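Local coordinates for protein putative transcription regulator (Lactobacillus plantarum, PDB 3K69) that is a putative transcriptional regulator of the iron-dependent (Rrf2-like) helix-turn-helix family and probably binds DNA as a dimer, at residues A[43-46]-A[47-51]; A[107-110]-A[111-115]. All coordinates share one frame; numbering follows the deposited sequence.

Contact 1: residues A[43-46]-A[47-51]; sequences VMIR and NILSV
I45 and L49, one helical turn apart, lie side by side and point the same way, and their methyl ends meet with I45 CD1 3.9 Å from L49 CD1. I45 carries CG1 between its backbone N and carbonyl carbon (chi1 65°), which directs that branch along the leucine. In the same turn, L49 N donates to I45 O at 3.0 Å with an N-H...O angle of 167°, and L49 CG lies 3.4 Å from the same I45 O. The carbonyl is thus gripped by an amide and covered by the leucine branch, on the side where both residues are buried.

The other side is looser and wetter. S50 N bonds R46 O at 3.1 Å, less straight (153°), while the bond from CA to CB of the exposed R46 points away from 47-51 and the chain then runs extended from CG to NE. Two waters bridge the start of the helix: one donates to V43 O and accepts from N47 N at 2.9 Å, the other donates to M44 O at 2.7 Å and accepts from I48 N. They serve first-turn amides as a protein cap would.

By family and topology, helix 46-54 is consistent with the recognition helix of a winged helix-turn-helix. I45 and L49 pack on L34 of helix 31-38; on helix 9-22, I45 reaches V13, I48 reaches A14 and L49 reaches S17.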
loop_
_atom_site.group_PDB
_atom_site.type_symbol
_atom_site.label_atom_id
_atom_site.label_comp_id
_atom_site.label_asym_id
_atom_site.label_seq_id
_atom_site.Cartn_x
_atom_site.Cartn_y
_atom_site.Cartn_z
ATOM N N VAL A 43 17.586 15.823 10.960
ATOM C CA VAL A 43 18.181 14.485 10.744
ATOM C C VAL A 43 17.242 13.582 9.989
ATOM O O VAL A 43 17.700 12.740 9.251
ATOM C CB VAL A 43 18.600 13.722 12.067
ATOM C CG1 VAL A 43 17.384 13.238 12.842
ATOM C CG2 VAL A 43 19.475 12.519 11.726
HETATM N N MSE A 44 15.942 13.769 10.168
HETATM C CA MSE A 44 14.934 12.936 9.488
HETATM C C MSE A 44 14.553 13.320 8.070
HETATM O O MSE A 44 13.871 12.539 7.397
HETATM C CB MSE A 44 13.651 12.905 10.308
HETATM C CG MSE A 44 13.848 12.276 11.666
HETATM SE SE MSE A 44 12.394 12.753 12.823
HETATM C CE MSE A 44 13.188 12.092 14.531
ATOM N N ILE A 45 14.911 14.528 7.636
ATOM C CA ILE A 45 14.612 14.964 6.268
ATOM C C ILE A 45 15.863 15.080 5.378
ATOM O O ILE A 45 15.749 15.290 4.162
ATOM C CB ILE A 45 13.854 16.338 6.221
ATOM C CG1 ILE A 45 14.696 17.495 6.761
ATOM C CG2 ILE A 45 12.525 16.261 6.935
ATOM C CD1 ILE A 45 14.074 18.847 6.499
ATOM N N ARG A 46 17.037 14.988 5.994
ATOM C CA ARG A 46 18.325 15.203 5.332
ATOM C C ARG A 46 18.498 14.229 4.184
ATOM O O ARG A 46 18.953 14.604 3.103
ATOM C CB ARG A 46 19.473 15.067 6.369
ATOM C CG ARG A 46 20.925 14.947 5.821
ATOM C CD ARG A 46 22.020 14.932 6.990
ATOM N NE ARG A 46 23.399 15.205 6.536
ATOM C CZ ARG A 46 23.821 16.374 6.012
ATOM N NH1 ARG A 46 22.995 17.414 5.831
ATOM N NH2 ARG A 46 25.088 16.517 5.638
ATOM N N ASN A 47 18.129 12.984 4.417
ATOM C CA ASN A 47 18.253 11.975 3.396
ATOM C C ASN A 47 17.370 12.243 2.190
ATOM O O ASN A 47 17.820 12.116 1.062
ATOM C CB ASN A 47 17.971 10.571 3.931
ATOM C CG ASN A 47 18.178 9.506 2.870
ATOM O OD1 ASN A 47 19.302 9.267 2.433
ATOM N ND2 ASN A 47 17.083 8.888 2.419
ATOM N N ILE A 48 16.115 12.596 2.423
ATOM C CA ILE A 48 15.196 12.863 1.301
ATOM C C ILE A 48 15.628 14.098 0.488
ATOM O O ILE A 48 15.577 14.072 -0.728
ATOM C CB ILE A 48 13.725 12.966 1.789
ATOM C CG1 ILE A 48 13.222 11.561 2.086
ATOM C CG2 ILE A 48 12.802 13.587 0.695
ATOM C CD1 ILE A 48 13.226 10.637 0.821
ATOM N N LEU A 49 16.068 15.158 1.164
ATOM C CA LEU A 49 16.517 16.366 0.471
ATOM C C LEU A 49 17.736 16.029 -0.409
ATOM O O LEU A 49 17.847 16.523 -1.517
ATOM C CB LEU A 49 16.825 17.486 1.444
ATOM C CG LEU A 49 15.650 18.090 2.212
ATOM C CD1 LEU A 49 16.178 19.135 3.218
ATOM C CD2 LEU A 49 14.616 18.699 1.293
ATOM N N SER A 50 18.607 15.160 0.104
ATOM C CA SER A 50 19.779 14.680 -0.616
ATOM C C SER A 50 19.381 13.869 -1.842
ATOM O O SER A 50 19.879 14.122 -2.934
ATOM C CB SER A 50 20.659 13.865 0.314
ATOM O OG SER A 50 21.529 13.043 -0.406
ATOM N N VAL A 51 18.432 12.949 -1.672
ATOM C CA VAL A 51 17.884 12.149 -2.791
ATOM C C VAL A 51 17.249 13.063 -3.873
ATOM O O VAL A 51 17.433 12.856 -5.077
ATOM C CB VAL A 51 16.881 11.066 -2.275
ATOM C CG1 VAL A 51 16.183 10.348 -3.421
ATOM C CG2 VAL A 51 17.603 10.042 -1.424
HETATM O O HOH W 1 16.934 11.782 6.795
HETATM O O HOH W 2 14.927 11.585 5.095
#

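Contact 2: residues A[107-110]-A[111-115]; sequences ADQS and PIAAN
The amide of Q109 meets A113 through its oxygen, OE1 lying 3.4 Å from A113 CB, and neither of its faces is stacked on 111-115. The other side-chain amide, that of N115, folds back so that ND2 bonds P111 O at 2.7 Å, in the carbonyl plane on a lone pair, although P111 O stands 24° out of the amide's own plane. The puckered P111 ring is joined to S110 by the peptide bond, which sets its CD 3.5 Å from S110 CB, close for two carbons.

S110 is the N-cap. With chi1 at 74°, OG is swung over the first turn and accepts from A113 N at 3.1 Å (N-H...O 163°). S110 O receives A114 N at 2.8 Å, and Q109 CB touches A114 CB at 3.5 Å. A glycine in place of S110 would probably leave the A113 N-H without its capping acceptor and the first turn less firmly fixed. P111 follows the cap directly, where a helix has no need of a backbone N-H.

This is the start of the long helix 111-136. P100 of a loop touches Q109 and A113, while I112 packs on H16 of the second subunit and N115 OD1 bonds H150 NE2 of that subunit, placing the cap beside the dimer interface.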
loop_
_atom_site.group_PDB
_atom_site.type_symbol
_atom_site.label_atom_id
_atom_site.label_comp_id
_atom_site.label_asym_id
_atom_site.label_seq_id
_atom_site.Cartn_x
_atom_site.Cartn_y
_atom_site.Cartn_z
ATOM N N ALA A 107 9.652 -30.006 -2.921
ATOM C CA ALA A 107 9.647 -31.401 -3.420
ATOM C C ALA A 107 8.565 -32.257 -2.746
ATOM O O ALA A 107 7.878 -33.035 -3.420
ATOM C CB ALA A 107 11.018 -32.047 -3.244
ATOM N N ASP A 108 8.450 -32.133 -1.417
ATOM C CA ASP A 108 7.259 -32.590 -0.668
ATOM C C ASP A 108 6.524 -31.379 -0.093
ATOM O O ASP A 108 5.805 -31.495 0.902
ATOM C CB ASP A 108 7.598 -33.572 0.465
ATOM N N GLN A 109 6.703 -30.216 -0.713
ATOM C CA GLN A 109 5.778 -29.131 -0.493
ATOM C C GLN A 109 4.412 -29.567 -1.001
ATOM O O GLN A 109 4.296 -30.156 -2.082
ATOM C CB GLN A 109 6.227 -27.844 -1.195
ATOM C CG GLN A 109 7.301 -27.060 -0.444
ATOM C CD GLN A 109 7.257 -27.318 1.055
ATOM O OE1 GLN A 109 6.392 -26.798 1.767
ATOM N NE2 GLN A 109 8.177 -28.157 1.538
ATOM N N SER A 110 3.381 -29.307 -0.197
ATOM C CA SER A 110 2.013 -29.496 -0.637
ATOM C C SER A 110 1.790 -28.563 -1.811
ATOM O O SER A 110 2.469 -27.544 -1.932
ATOM C CB SER A 110 1.003 -29.167 0.478
ATOM O OG SER A 110 0.877 -27.760 0.706
ATOM N N PRO A 111 0.844 -28.912 -2.681
ATOM C CA PRO A 111 0.425 -27.999 -3.733
ATOM C C PRO A 111 0.306 -26.530 -3.258
ATOM O O PRO A 111 0.826 -25.643 -3.921
ATOM C CB PRO A 111 -0.931 -28.567 -4.158
ATOM C CG PRO A 111 -0.786 -30.066 -3.928
ATOM C CD PRO A 111 0.116 -30.198 -2.725
ATOM N N ILE A 112 -0.312 -26.290 -2.108
ATOM C CA ILE A 112 -0.571 -24.921 -1.647
ATOM C C ILE A 112 0.725 -24.286 -1.231
ATOM O O ILE A 112 1.084 -23.242 -1.738
ATOM C CB ILE A 112 -1.577 -24.837 -0.467
ATOM C CG1 ILE A 112 -2.934 -25.408 -0.873
ATOM C CG2 ILE A 112 -1.753 -23.414 -0.008
ATOM C CD1 ILE A 112 -3.659 -26.003 0.261
ATOM N N ALA A 113 1.434 -24.937 -0.313
ATOM C CA ALA A 113 2.725 -24.444 0.167
ATOM C C ALA A 113 3.752 -24.203 -0.936
ATOM O O ALA A 113 4.530 -23.285 -0.838
ATOM C CB ALA A 113 3.306 -25.409 1.187
ATOM N N ALA A 114 3.760 -25.040 -1.972
ATOM C CA ALA A 114 4.767 -24.942 -3.040
ATOM C C ALA A 114 4.527 -23.747 -3.960
ATOM O O ALA A 114 5.429 -23.306 -4.637
ATOM C CB ALA A 114 4.762 -26.222 -3.871
ATOM N N ASN A 115 3.286 -23.276 -4.010
ATOM C CA ASN A 115 2.816 -22.353 -5.056
ATOM C C ASN A 115 2.340 -20.992 -4.580
ATOM O O ASN A 115 2.201 -20.075 -5.374
ATOM C CB ASN A 115 1.676 -23.025 -5.810
ATOM C CG ASN A 115 2.169 -24.162 -6.699
ATOM O OD1 ASN A 115 3.012 -23.956 -7.572
ATOM N ND2 ASN A 115 1.666 -25.374 -6.457
#

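Both contacts are helix starts, but of different helices and by different means. Contact 1 opens helix 46-54, is partly buried and combines an apolar pair with backbone bonds, water standing in at its first amides. Contact 2 opens helix 111-136 at the surface, and a serine hydroxyl does the capping, beside small alanines and the Q109 amide. Their neighbours differ too: contact 1 packs on helices 9-22 and 31-38 of its own chain and touches no second subunit, whereas contact 2 meets the partner chain. They share no element, and their centres are 44 Å apart, with nearest atoms about 33 Å from each other.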